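PDB 4RMB: serine rich repeat protein-1 (Srr-1) from Streptococcus agalactiae NEM316, which acts as a bacterial cell-surface adhesin whose domain modelled here binds keratin 4. Local coordinates for residues Y35-S40 and T125-N130; K56-N61 and V110-I115; K117-L122 and Y139-I144. All coordinates share one frame; numbering follows the deposited sequence.

Contact 1: residues Y35-S40 and T125-N130; sequences YTIIGS and TVSDIN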
ATOM      1  N   TYR B  35     -10.449 -16.265   7.240  1.00 11.88           N
ATOM      2  CA  TYR B  35      -9.022 -16.393   7.502  1.00 10.90           C
ATOM      3  C   TYR B  35      -8.287 -15.264   6.815  1.00 10.95           C
ATOM      4  O   TYR B  35      -8.810 -14.627   5.900  1.00 10.70           O
ATOM      5  CB  TYR B  35      -8.456 -17.677   6.885  1.00 11.08           C
ATOM      6  CG  TYR B  35      -8.577 -18.939   7.691  1.00 12.67           C
ATOM      7  CD1 TYR B  35      -9.792 -19.611   7.800  1.00 16.70           C
ATOM      8  CD2 TYR B  35      -7.460 -19.481   8.319  1.00 17.10           C
ATOM      9  CE1 TYR B  35      -9.885 -20.803   8.517  1.00 19.71           C
ATOM     10  CE2 TYR B  35      -7.541 -20.662   9.038  1.00 18.83           C
ATOM     11  CZ  TYR B  35      -8.755 -21.320   9.129  1.00 18.58           C
ATOM     12  OH  TYR B  35      -8.816 -22.512   9.815  1.00 23.29           O
ATOM     13  N   THR B  36      -7.064 -15.015   7.265  1.00  9.25           N
ATOM     14  CA  THR B  36      -6.217 -14.051   6.586  1.00  9.40           C
ATOM     15  C   THR B  36      -4.926 -14.790   6.319  1.00 10.08           C
ATOM     16  O   THR B  36      -4.325 -15.369   7.228  1.00 10.26           O
ATOM     17  CB  THR B  36      -5.929 -12.782   7.410  1.00  9.23           C
ATOM     18  OG1 THR B  36      -7.031 -11.879   7.267  1.00 13.49           O
ATOM     19  CG2 THR B  36      -4.651 -12.087   6.905  1.00 10.88           C
ATOM     20  N   ILE B  37      -4.524 -14.810   5.056  1.00  9.98           N
ATOM     21  CA  ILE B  37      -3.290 -15.460   4.666  1.00 11.50           C
ATOM     22  C   ILE B  37      -2.389 -14.359   4.137  1.00 11.33           C
ATOM     23  O   ILE B  37      -2.829 -13.508   3.360  1.00  9.97           O
ATOM     24  CB  ILE B  37      -3.540 -16.513   3.572  1.00 13.16           C
ATOM     25  CG1 ILE B  37      -4.413 -17.640   4.146  1.00 18.32           C
ATOM     26  CG2 ILE B  37      -2.218 -17.045   3.044  1.00 14.54           C
ATOM     27  CD1 ILE B  37      -4.796 -18.697   3.147  1.00 22.98           C
ATOM     28  N   ILE B  38      -1.136 -14.370   4.582  1.00 10.97           N
ATOM     29  CA  ILE B  38      -0.157 -13.379   4.168  1.00 11.67           C
ATOM     30  C   ILE B  38       1.028 -14.122   3.567  1.00 12.05           C
ATOM     31  O   ILE B  38       1.581 -15.026   4.190  1.00 14.29           O
ATOM     32  CB  ILE B  38       0.300 -12.539   5.381  1.00 10.55           C
ATOM     33  CG1 ILE B  38      -0.846 -11.634   5.839  1.00 11.51           C
ATOM     34  CG2 ILE B  38       1.557 -11.731   5.027  1.00 11.22           C
ATOM     35  CD1 ILE B  38      -0.669 -11.071   7.230  1.00 13.26           C
ATOM     36  N   GLY B  39       1.403 -13.758   2.344  1.00 12.37           N
ATOM     37  CA  GLY B  39       2.517 -14.426   1.687  1.00 14.27           C
ATOM     38  C   GLY B  39       3.147 -13.529   0.641  1.00 17.14           C
ATOM     39  O   GLY B  39       2.929 -12.323   0.655  1.00 14.82           O
ATOM     40  N   SER B  40       3.940 -14.099  -0.258  1.00 21.12           N
ATOM     41  CA  SER B  40       4.567 -13.292  -1.297  1.00 26.48           C
ATOM     42  C   SER B  40       4.328 -13.885  -2.679  1.00 31.27           C
ATOM     43  O   SER B  40       3.710 -14.940  -2.810  1.00 31.57           O
ATOM     44  CB  SER B  40       6.069 -13.149  -1.028  1.00 27.63           C
ATOM     45  OG  SER B  40       6.673 -14.409  -0.830  1.00 28.42           O
ATOM     46  N   THR B 125      -4.940 -11.672   2.484  1.00 12.35           N
ATOM     47  CA  THR B 125      -6.298 -12.007   2.073  1.00 11.38           C
ATOM     48  C   THR B 125      -7.254 -11.952   3.250  1.00 11.94           C
ATOM     49  O   THR B 125      -6.850 -11.849   4.406  1.00 11.21           O
ATOM     50  CB  THR B 125      -6.425 -13.471   1.562  1.00 10.89           C
ATOM     51  OG1 THR B 125      -6.301 -14.367   2.677  1.00 11.86           O
ATOM     52  CG2 THR B 125      -5.368 -13.803   0.526  1.00 14.40           C
ATOM     53  N   VAL B 126      -8.535 -11.978   2.917  1.00 10.74           N
ATOM     54  CA  VAL B 126      -9.599 -12.141   3.896  1.00 10.63           C
ATOM     55  C   VAL B 126     -10.298 -13.182   3.043  1.00 10.43           C
ATOM     56  O   VAL B 126     -10.955 -12.852   2.060  1.00 10.76           O
ATOM     57  CB  VAL B 126     -10.494 -10.919   4.095  1.00 10.00           C
ATOM     58  CG1 VAL B 126     -11.706 -11.327   4.934  1.00 13.03           C
ATOM     59  CG2 VAL B 126      -9.723  -9.843   4.856  1.00 12.72           C
ATOM     60  N   SER B 127     -10.095 -14.448   3.384  1.00 11.77           N
ATOM     61  CA  SER B 127     -10.631 -15.530   2.578  1.00 10.55           C
ATOM     62  C   SER B 127     -10.916 -16.761   3.396  1.00 10.58           C
ATOM     63  O   SER B 127     -10.811 -16.753   4.622  1.00 11.78           O
ATOM     64  CB  SER B 127      -9.600 -15.927   1.529  1.00 10.29           C
ATOM     65  OG  SER B 127      -8.384 -16.326   2.163  1.00 11.12           O
ATOM     66  N   ASP B 128     -11.263 -17.833   2.688  1.00 13.66           N
ATOM     67  CA  ASP B 128     -11.478 -19.109   3.330  1.00 14.36           C
ATOM     68  C   ASP B 128     -10.061 -19.655   3.509  1.00 14.35           C
ATOM     69  O   ASP B 128      -9.098 -19.120   2.949  1.00 14.96           O
ATOM     70  CB  ASP B 128     -12.293 -20.044   2.431  1.00 15.85           C
ATOM     71  CG  ASP B 128     -11.566 -20.395   1.145  1.00 17.38           C
ATOM     72  OD1 ASP B 128     -11.170 -19.469   0.413  1.00 16.97           O
ATOM     73  OD2 ASP B 128     -11.391 -21.596   0.863  1.00 19.85           O
ATOM     74  N   ILE B 129      -9.935 -20.725   4.276  1.00 14.59           N
ATOM     75  CA  ILE B 129      -8.638 -21.319   4.543  1.00 15.39           C
ATOM     76  C   ILE B 129      -7.828 -21.657   3.281  1.00 13.91           C
ATOM     77  O   ILE B 129      -6.605 -21.533   3.275  1.00 14.88           O
ATOM     78  CB  ILE B 129      -8.824 -22.586   5.407  1.00 17.35           C
ATOM     79  CG1 ILE B 129      -7.485 -23.038   5.974  1.00 19.61           C
ATOM     80  CG2 ILE B 129      -9.491 -23.683   4.589  1.00 19.81           C
ATOM     81  CD1 ILE B 129      -7.608 -24.163   6.989  1.00 24.28           C
ATOM     82  N   ASN B 130      -8.509 -22.052   2.206  1.00 13.85           N
ATOM     83  CA  ASN B 130      -7.817 -22.433   0.973  1.00 12.85           C
ATOM     84  C   ASN B 130      -7.669 -21.358  -0.096  1.00 13.69           C
ATOM     85  O   ASN B 130      -7.255 -21.652  -1.216  1.00 15.58           O
ATOM     86  CB  ASN B 130      -8.488 -23.665   0.358  1.00 15.62           C
ATOM     87  CG  ASN B 130      -8.321 -24.904   1.214  1.00 13.66           C
ATOM     88  OD1 ASN B 130      -7.317 -25.057   1.910  1.00 16.12           O
ATOM     89  ND2 ASN B 130      -9.298 -25.802   1.161  1.00 13.97           N
TER
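Tyr35 and Ser127 form an antiparallel, hydrogen-bonded strand pair where strand 35-40 meets the end of strand 120-127, inside a five-stranded sheet. Tyr35 N gives to Ser127 O at 2.7 Å and Ser127 N returns a bond to Tyr35 O. Two residues further on, a side chain takes over part of the ladder. The amide of Ile37 is bound by the hydroxyl of Thr125, with N and OG1 3.0 Å apart, while the return bond from Thr125 N to Ile37 O is weak. With chi1 at 71°, Thr125 OG1 sits between its own N and carbonyl carbon, where it accepts from Ile37 and also donates to Ser127 OG; that hydroxyl passes the chain on to Asp128 O. On the other side of the strand pair Thr36 OG1 donates to Thr125 O at 2.9 Å, in the carbonyl plane, and is bonded as well to Trp98 NE1. Beyond the ladder the chain turns, and Ile129 lies over one face of the Tyr35 ring: its CB is 3.9 Å from the ring centroid in a CH-pi contact, and its CD1 reaches the tyrosine OH at 3.5 Å. Ile37 CD1 closes against Ile129 O. Asp128 OD1 accepts from the amides of Thr132 and Tyr133, bonds that bridge the turn leading to strand 134-143. This is one end of a neighbouring strand pair in one sheet of the variant DEv-IgG fold.

Contact 2: residues K56-N61 and V110-I115; sequences KILKTN and VVLVKI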
ATOM      1  N   LYS B  56       2.160  -9.301  15.327  1.00 16.10           N
ATOM      2  CA  LYS B  56       1.269  -8.822  16.375  1.00 17.26           C
ATOM      3  C   LYS B  56      -0.115  -8.657  15.779  1.00 18.43           C
ATOM      4  O   LYS B  56      -0.263  -8.203  14.641  1.00 17.79           O
ATOM      5  CB  LYS B  56       1.735  -7.488  16.971  1.00 19.45           C
ATOM      6  CG  LYS B  56       0.826  -7.021  18.111  1.00 21.39           C
ATOM      7  CD  LYS B  56       1.514  -6.056  19.065  1.00 27.06           C
ATOM      8  CE  LYS B  56       1.706  -4.684  18.456  1.00 30.65           C
ATOM      9  NZ  LYS B  56       2.378  -3.766  19.420  1.00 33.78           N
ATOM     10  N   ILE B  57      -1.132  -9.036  16.541  1.00 17.39           N
ATOM     11  CA  ILE B  57      -2.504  -8.921  16.067  1.00 19.32           C
ATOM     12  C   ILE B  57      -3.296  -8.082  17.057  1.00 21.69           C
ATOM     13  O   ILE B  57      -3.263  -8.335  18.263  1.00 20.99           O
ATOM     14  CB  ILE B  57      -3.164 -10.302  15.935  1.00 18.20           C
ATOM     15  CG1 ILE B  57      -2.283 -11.212  15.068  1.00 19.09           C
ATOM     16  CG2 ILE B  57      -4.555 -10.157  15.316  1.00 19.70           C
ATOM     17  CD1 ILE B  57      -2.776 -12.642  14.968  1.00 20.83           C
ATOM     18  N   LEU B  58      -4.006  -7.087  16.538  1.00 23.42           N
ATOM     19  CA  LEU B  58      -4.799  -6.184  17.364  1.00 24.79           C
ATOM     20  C   LEU B  58      -6.265  -6.174  16.948  1.00 26.00           C
ATOM     21  O   LEU B  58      -6.586  -6.368  15.780  1.00 25.63           O
ATOM     22  CB  LEU B  58      -4.242  -4.768  17.249  1.00 24.05           C
ATOM     23  CG  LEU B  58      -2.738  -4.639  17.500  1.00 25.43           C
ATOM     24  CD1 LEU B  58      -2.251  -3.287  17.021  1.00 24.00           C
ATOM     25  CD2 LEU B  58      -2.450  -4.829  18.977  1.00 26.12           C
ATOM     26  N   LYS B  59      -7.147  -5.946  17.916  1.00 27.64           N
ATOM     27  CA  LYS B  59      -8.584  -5.877  17.667  1.00 29.66           C
ATOM     28  C   LYS B  59      -9.050  -4.469  18.031  1.00 32.07           C
ATOM     29  O   LYS B  59      -8.570  -3.892  19.006  1.00 31.60           O
ATOM     30  CB  LYS B  59      -9.327  -6.902  18.529  1.00 31.00           C
ATOM     31  CG  LYS B  59     -10.848  -6.826  18.418  1.00 31.44           C
ATOM     32  CD  LYS B  59     -11.519  -7.880  19.283  1.00 33.03           C
ATOM     33  CE  LYS B  59     -13.031  -7.749  19.245  1.00 33.80           C
ATOM     34  NZ  LYS B  59     -13.477  -6.410  19.731  1.00 34.75           N
ATOM     35  N   THR B  60      -9.977  -3.918  17.250  1.00 34.44           N
ATOM     36  CA  THR B  60     -10.489  -2.572  17.510  1.00 36.51           C
ATOM     37  C   THR B  60     -11.706  -2.264  16.643  1.00 38.13           C
ATOM     38  O   THR B  60     -12.233  -3.146  15.964  1.00 38.27           O
ATOM     39  CB  THR B  60      -9.412  -1.507  17.225  1.00 37.08           C
ATOM     40  OG1 THR B  60      -9.889  -0.219  17.632  1.00 39.00           O
ATOM     41  CG2 THR B  60      -9.085  -1.468  15.740  1.00 37.56           C
ATOM     42  N   ASN B  61     -12.153  -1.010  16.671  1.00 39.15           N
ATOM     43  CA  ASN B  61     -13.297  -0.595  15.870  1.00 39.89           C
ATOM     44  C   ASN B  61     -12.814  -0.039  14.536  1.00 40.40           C
ATOM     45  O   ASN B  61     -11.839   0.711  14.479  1.00 39.75           O
ATOM     46  CB  ASN B  61     -14.126   0.464  16.605  1.00 41.62           C
ATOM     47  CG  ASN B  61     -14.768  -0.073  17.870  1.00 43.63           C
ATOM     48  OD1 ASN B  61     -15.183  -1.233  17.926  1.00 44.91           O
ATOM     49  ND2 ASN B  61     -14.871   0.774  18.889  1.00 44.59           N
ATOM     50  N   VAL B 110      -5.954  -5.628  13.059  1.00 18.00           N
ATOM     51  CA  VAL B 110      -4.780  -5.098  12.389  1.00 17.98           C
ATOM     52  C   VAL B 110      -3.690  -6.116  12.610  1.00 17.18           C
ATOM     53  O   VAL B 110      -3.407  -6.491  13.748  1.00 17.95           O
ATOM     54  CB  VAL B 110      -4.313  -3.752  12.974  1.00 19.74           C
ATOM     55  CG1 VAL B 110      -3.064  -3.282  12.240  1.00 21.11           C
ATOM     56  CG2 VAL B 110      -5.419  -2.719  12.840  1.00 20.14           C
ATOM     57  N   VAL B 111      -3.105  -6.603  11.524  1.00 14.59           N
ATOM     58  CA  VAL B 111      -2.037  -7.571  11.651  1.00 14.53           C
ATOM     59  C   VAL B 111      -0.751  -6.873  11.282  1.00 12.44           C
ATOM     60  O   VAL B 111      -0.630  -6.302  10.201  1.00 13.38           O
ATOM     61  CB  VAL B 111      -2.238  -8.783  10.726  1.00 13.23           C
ATOM     62  CG1 VAL B 111      -1.074  -9.753  10.888  1.00 13.93           C
ATOM     63  CG2 VAL B 111      -3.556  -9.483  11.067  1.00 14.91           C
ATOM     64  N   LEU B 112       0.206  -6.902  12.199  1.00 12.31           N
ATOM     65  CA  LEU B 112       1.486  -6.261  11.968  1.00 14.10           C
ATOM     66  C   LEU B 112       2.550  -7.326  11.774  1.00 13.97           C
ATOM     67  O   LEU B 112       2.767  -8.154  12.653  1.00 16.02           O
ATOM     68  CB  LEU B 112       1.850  -5.382  13.164  1.00 15.79           C
ATOM     69  CG  LEU B 112       0.851  -4.286  13.542  1.00 19.86           C
ATOM     70  CD1 LEU B 112       1.256  -3.671  14.870  1.00 23.57           C
ATOM     71  CD2 LEU B 112       0.809  -3.227  12.449  1.00 21.09           C
ATOM     72  N   VAL B 113       3.207  -7.305  10.620  1.00 13.01           N
ATOM     73  CA  VAL B 113       4.257  -8.272  10.324  1.00 13.62           C
ATOM     74  C   VAL B 113       5.556  -7.503  10.108  1.00 14.04           C
ATOM     75  O   VAL B 113       5.760  -6.894   9.057  1.00 12.21           O
ATOM     76  CB  VAL B 113       3.915  -9.088   9.053  1.00 13.50           C
ATOM     77  CG1 VAL B 113       5.017 -10.098   8.753  1.00 15.50           C
ATOM     78  CG2 VAL B 113       2.598  -9.816   9.249  1.00 15.59           C
ATOM     79  N   LYS B 114       6.427  -7.520  11.114  1.00 14.48           N
ATOM     80  CA  LYS B 114       7.700  -6.810  11.028  1.00 16.74           C
ATOM     81  C   LYS B 114       8.788  -7.733  10.500  1.00 16.64           C
ATOM     82  O   LYS B 114       9.072  -8.780  11.085  1.00 17.41           O
ATOM     83  CB  LYS B 114       8.096  -6.260  12.404  1.00 17.70           C
ATOM     84  CG  LYS B 114       9.416  -5.493  12.412  1.00 21.73           C
ATOM     85  CD  LYS B 114       9.847  -5.146  13.838  1.00 24.66           C
ATOM     86  CE  LYS B 114       9.023  -4.018  14.435  1.00 27.94           C
ATOM     87  NZ  LYS B 114       9.410  -2.685  13.882  1.00 31.93           N
ATOM     88  N   ILE B 115       9.402  -7.335   9.395  1.00 16.80           N
ATOM     89  CA  ILE B 115      10.437  -8.141   8.775  1.00 18.06           C
ATOM     90  C   ILE B 115      11.637  -7.317   8.350  1.00 19.13           C
ATOM     91  O   ILE B 115      11.586  -6.088   8.323  1.00 19.28           O
ATOM     92  CB  ILE B 115       9.896  -8.854   7.517  1.00 21.22           C
ATOM     93  CG1 ILE B 115       9.335  -7.811   6.546  1.00 22.47           C
ATOM     94  CG2 ILE B 115       8.821  -9.873   7.904  1.00 20.02           C
ATOM     95  CD1 ILE B 115       8.872  -8.381   5.217  1.00 24.26           C
TER
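Leu112 CD1 is the meeting point of the apolar cluster: Leu58 CD1 comes to 4.1 Å from it, the two leucine side chains crossing at a slant, and Lys56 CE lies 3.8 Å away. The lysine runs beside Leu112 in the same direction, and a bend at its third torsion (chi3 73°) brings the methylene CE beside the leucine methyl while carrying the ammonium onward. Val110 completes this face with its CB 4.4 Å from Leu58 CB. The other face of the pair bears Ile57 and Val111, whose CG2 methyls stand 4.4 Å apart, a light touch at a non-hydrogen-bonded pair. Outward from the side chains lies the polar ladder that sets this spacing. Lys56 and Leu112 exchange two bonds, of which Leu112 N to Lys56 O is the straighter, 2.8 Å long with 179° at the hydrogen; Leu58 and Val110 exchange another two. Between these two bonded pairs the CA hydrogens of Val111 and Ile57 approach Lys56 O and Val110 O. The antiparallel pair is central in a four-stranded sheet: strand 11-18 flanks 108-116 through backbone bonds of Val111 and Val113, and strand 79-80 flanks 54-60 on the far side. Ile15 touches Val110 and Leu112 on their face, whereas Ile57 and Val111 face the second sheet, packing on Ile96 of strand 93-97, with Ile38 of strand 35-40 also against Val111.

Contact 3: residues K117-L122 and Y139-I144; sequences KQSGVL and YGHTNI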
ATOM      1  N   LYS B 117      14.038  -5.321   6.131  1.00 25.72           N
ATOM      2  CA  LYS B 117      13.742  -4.553   4.924  1.00 27.46           C
ATOM      3  C   LYS B 117      14.055  -5.370   3.671  1.00 27.17           C
ATOM      4  O   LYS B 117      15.204  -5.730   3.426  1.00 27.19           O
ATOM      5  CB  LYS B 117      14.557  -3.257   4.918  1.00 29.66           C
ATOM      6  CG  LYS B 117      14.130  -2.252   5.979  1.00 31.86           C
ATOM      7  CD  LYS B 117      14.947  -0.963   5.888  1.00 34.21           C
ATOM      8  CE  LYS B 117      14.518   0.042   6.951  1.00 34.05           C
ATOM      9  NZ  LYS B 117      15.361   1.289   6.932  1.00 35.45           N
ATOM     10  N   GLN B 118      13.027  -5.662   2.881  1.00 27.34           N
ATOM     11  CA  GLN B 118      13.202  -6.448   1.662  1.00 26.72           C
ATOM     12  C   GLN B 118      12.405  -5.885   0.497  1.00 27.53           C
ATOM     13  O   GLN B 118      11.403  -5.197   0.688  1.00 27.04           O
ATOM     14  CB  GLN B 118      12.735  -7.889   1.879  1.00 25.80           C
ATOM     15  CG  GLN B 118      13.524  -8.680   2.897  1.00 25.41           C
ATOM     16  CD  GLN B 118      12.892 -10.022   3.185  1.00 23.30           C
ATOM     17  OE1 GLN B 118      12.893 -10.922   2.345  1.00 21.36           O
ATOM     18  NE2 GLN B 118      12.334 -10.160   4.383  1.00 22.77           N
ATOM     19  N   SER B 119      12.863  -6.189  -0.711  1.00 26.55           N
ATOM     20  CA  SER B 119      12.164  -5.776  -1.916  1.00 25.66           C
ATOM     21  C   SER B 119      11.300  -6.978  -2.263  1.00 25.94           C
ATOM     22  O   SER B 119      11.599  -8.101  -1.854  1.00 27.17           O
ATOM     23  CB  SER B 119      13.146  -5.497  -3.058  1.00 25.37           C
ATOM     24  OG  SER B 119      13.805  -4.260  -2.863  1.00 24.40           O
ATOM     25  N   GLY B 120      10.228  -6.748  -3.006  1.00 24.11           N
ATOM     26  CA  GLY B 120       9.355  -7.845  -3.371  1.00 22.42           C
ATOM     27  C   GLY B 120       7.911  -7.452  -3.158  1.00 20.14           C
ATOM     28  O   GLY B 120       7.617  -6.324  -2.770  1.00 20.83           O
ATOM     29  N   VAL B 121       7.004  -8.383  -3.409  1.00 19.77           N
ATOM     30  CA  VAL B 121       5.589  -8.105  -3.248  1.00 17.17           C
ATOM     31  C   VAL B 121       4.935  -9.083  -2.287  1.00 15.22           C
ATOM     32  O   VAL B 121       5.061 -10.301  -2.427  1.00 17.04           O
ATOM     33  CB  VAL B 121       4.850  -8.171  -4.596  1.00 18.59           C
ATOM     34  CG1 VAL B 121       3.376  -7.831  -4.406  1.00 18.86           C
ATOM     35  CG2 VAL B 121       5.496  -7.208  -5.587  1.00 19.42           C
ATOM     36  N   LEU B 122       4.250  -8.536  -1.295  1.00 14.12           N
ATOM     37  CA  LEU B 122       3.551  -9.361  -0.324  1.00 14.52           C
ATOM     38  C   LEU B 122       2.062  -9.272  -0.635  1.00 13.88           C
ATOM     39  O   LEU B 122       1.617  -8.364  -1.339  1.00 14.56           O
ATOM     40  CB  LEU B 122       3.803  -8.834   1.089  1.00 15.83           C
ATOM     41  CG  LEU B 122       5.251  -8.960   1.568  1.00 19.12           C
ATOM     42  CD1 LEU B 122       5.455  -8.183   2.860  1.00 22.28           C
ATOM     43  CD2 LEU B 122       5.576 -10.435   1.759  1.00 21.39           C
ATOM     44  N   TYR B 139       1.029  -5.794  -2.245  1.00 13.29           N
ATOM     45  CA  TYR B 139       1.765  -4.547  -2.054  1.00 15.10           C
ATOM     46  C   TYR B 139       3.254  -4.818  -2.017  1.00 16.49           C
ATOM     47  O   TYR B 139       3.711  -5.765  -1.387  1.00 16.70           O
ATOM     48  CB  TYR B 139       1.335  -3.891  -0.735  1.00 16.59           C
ATOM     49  CG  TYR B 139       1.861  -2.488  -0.519  1.00 16.98           C
ATOM     50  CD1 TYR B 139       3.218  -2.245  -0.308  1.00 18.44           C
ATOM     51  CD2 TYR B 139       0.993  -1.397  -0.534  1.00 17.60           C
ATOM     52  CE1 TYR B 139       3.695  -0.943  -0.122  1.00 17.43           C
ATOM     53  CE2 TYR B 139       1.457  -0.098  -0.347  1.00 18.91           C
ATOM     54  CZ  TYR B 139       2.810   0.121  -0.143  1.00 18.92           C
ATOM     55  OH  TYR B 139       3.264   1.409   0.030  1.00 20.56           O
ATOM     56  N   GLY B 140       4.029  -3.975  -2.679  1.00 16.43           N
ATOM     57  CA  GLY B 140       5.456  -4.195  -2.652  1.00 16.67           C
ATOM     58  C   GLY B 140       6.229  -3.065  -3.283  1.00 16.17           C
ATOM     59  O   GLY B 140       5.651  -2.127  -3.822  1.00 14.01           O
ATOM     60  N   HIS B 141       7.548  -3.146  -3.172  1.00 16.89           N
ATOM     61  CA  HIS B 141       8.412  -2.143  -3.765  1.00 14.63           C
ATOM     62  C   HIS B 141       9.699  -2.804  -4.202  1.00 15.09           C
ATOM     63  O   HIS B 141      10.053  -3.880  -3.724  1.00 16.56           O
ATOM     64  CB  HIS B 141       8.689  -0.981  -2.788  1.00 18.13           C
ATOM     65  CG  HIS B 141       9.331  -1.383  -1.495  1.00 19.84           C
ATOM     66  ND1 HIS B 141      10.596  -1.927  -1.423  1.00 20.69           N
ATOM     67  CD2 HIS B 141       8.902  -1.260  -0.216  1.00 21.75           C
ATOM     68  CE1 HIS B 141      10.918  -2.119  -0.156  1.00 24.16           C
ATOM     69  NE2 HIS B 141       9.908  -1.722   0.598  1.00 23.04           N
ATOM     70  N   THR B 142      10.392  -2.175  -5.138  1.00 13.16           N
ATOM     71  CA  THR B 142      11.639  -2.736  -5.621  1.00 15.98           C
ATOM     72  C   THR B 142      12.532  -1.622  -6.121  1.00 15.36           C
ATOM     73  O   THR B 142      12.047  -0.557  -6.498  1.00 14.58           O
ATOM     74  CB  THR B 142      11.392  -3.734  -6.768  1.00 17.16           C
ATOM     75  OG1 THR B 142      12.628  -4.362  -7.129  1.00 21.57           O
ATOM     76  CG2 THR B 142      10.810  -3.022  -7.990  1.00 17.73           C
ATOM     77  N   ASN B 143      13.837  -1.871  -6.080  1.00 14.68           N
ATOM     78  CA  ASN B 143      14.848  -0.927  -6.558  1.00 14.81           C
ATOM     79  C   ASN B 143      14.928  -1.240  -8.045  1.00 15.03           C
ATOM     80  O   ASN B 143      15.324  -2.336  -8.426  1.00 16.55           O
ATOM     81  CB  ASN B 143      16.187  -1.226  -5.887  1.00 17.47           C
ATOM     82  CG  ASN B 143      17.288  -0.280  -6.324  1.00 17.74           C
ATOM     83  OD1 ASN B 143      17.330   0.152  -7.471  1.00 18.44           O
ATOM     84  ND2 ASN B 143      18.202   0.025  -5.410  1.00 25.49           N
ATOM     85  N   ILE B 144      14.561  -0.280  -8.887  1.00 15.26           N
ATOM     86  CA  ILE B 144      14.540  -0.521 -10.320  1.00 15.30           C
ATOM     87  C   ILE B 144      15.861  -0.951 -10.955  1.00 16.34           C
ATOM     88  O   ILE B 144      15.902  -1.952 -11.670  1.00 17.96           O
ATOM     89  CB  ILE B 144      13.977   0.710 -11.069  1.00 15.15           C
ATOM     90  CG1 ILE B 144      12.582   1.044 -10.514  1.00 14.88           C
ATOM     91  CG2 ILE B 144      13.894   0.421 -12.567  1.00 14.71           C
ATOM     92  CD1 ILE B 144      11.945   2.304 -11.105  1.00 15.54           C
TER
HETATM   93  O   HOH W   1      12.906  -1.747  -2.671  1.00 28.88           O
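His141 folds its imidazole back toward Gln118 and Ser119, at the open end of the beta hairpin made by strands 120-127 and 134-143. A chi1 of 59° swings the ring back over its own backbone. Gln118 O approaches the ring obliquely, 3.2 Å from His141 CE1, and His141 NE2 is hydrogen-bonded to Glu12 OE1; Glu12 OE2 also accepts from the backbone N of Gln118, so one carboxylate ties both sides of the contact to strand 11-18. Tyr139 leaves the sheet on the same face as His141, its hydroxyl bonded to Leu159 O, probably part of the C-terminal expression tag. Val121 projects from the other face and lays CG1 3.7 Å from Tyr139 O. Facing it in the non-hydrogen-bonded position is Gly140, and the backbones come unusually close there, 4.0 Å between Val121 CA and Gly140 CA; Gly140 CA also lies 3.0 Å from Gly120 O. The ladder is firm at Leu122 and Tyr139, which exchange two bonds, and uneven at Gly120 and His141, where the bond from His141 N to Gly120 O is weak. The outer edge of 139-142 pairs antiparallel with a strand of the second subunit, a continuation of the sheet that fits the beta-sheet complementation reported for this domain. Water 1 joins the two segments, 2.7 Å from Ser119 OG and 2.6 Å from His141 ND1.

Contacts 1 and 3 belong to one sheet and share strand 120-127, with contact 1 near its end and contact 3 near its start; their centres are about 20 Å apart. Contact 2 lies in the other sheet, its centre about 15 Å from that of contact 1. One place where the sheets meet is Ile38 CD1 on Val113 CG2, 4.0 Å apart. Along the chain, both segments of contact 2 fall between those of contact 1, and contact 3 follows contact 2, its segments alternating with those of contact 1. Strand 108-116 leads directly into 120-127, carrying the chain from one sheet to the other. No other chain of the assembly touches contact 2, so the subunit interface involves the sheet of contacts 1 and 3.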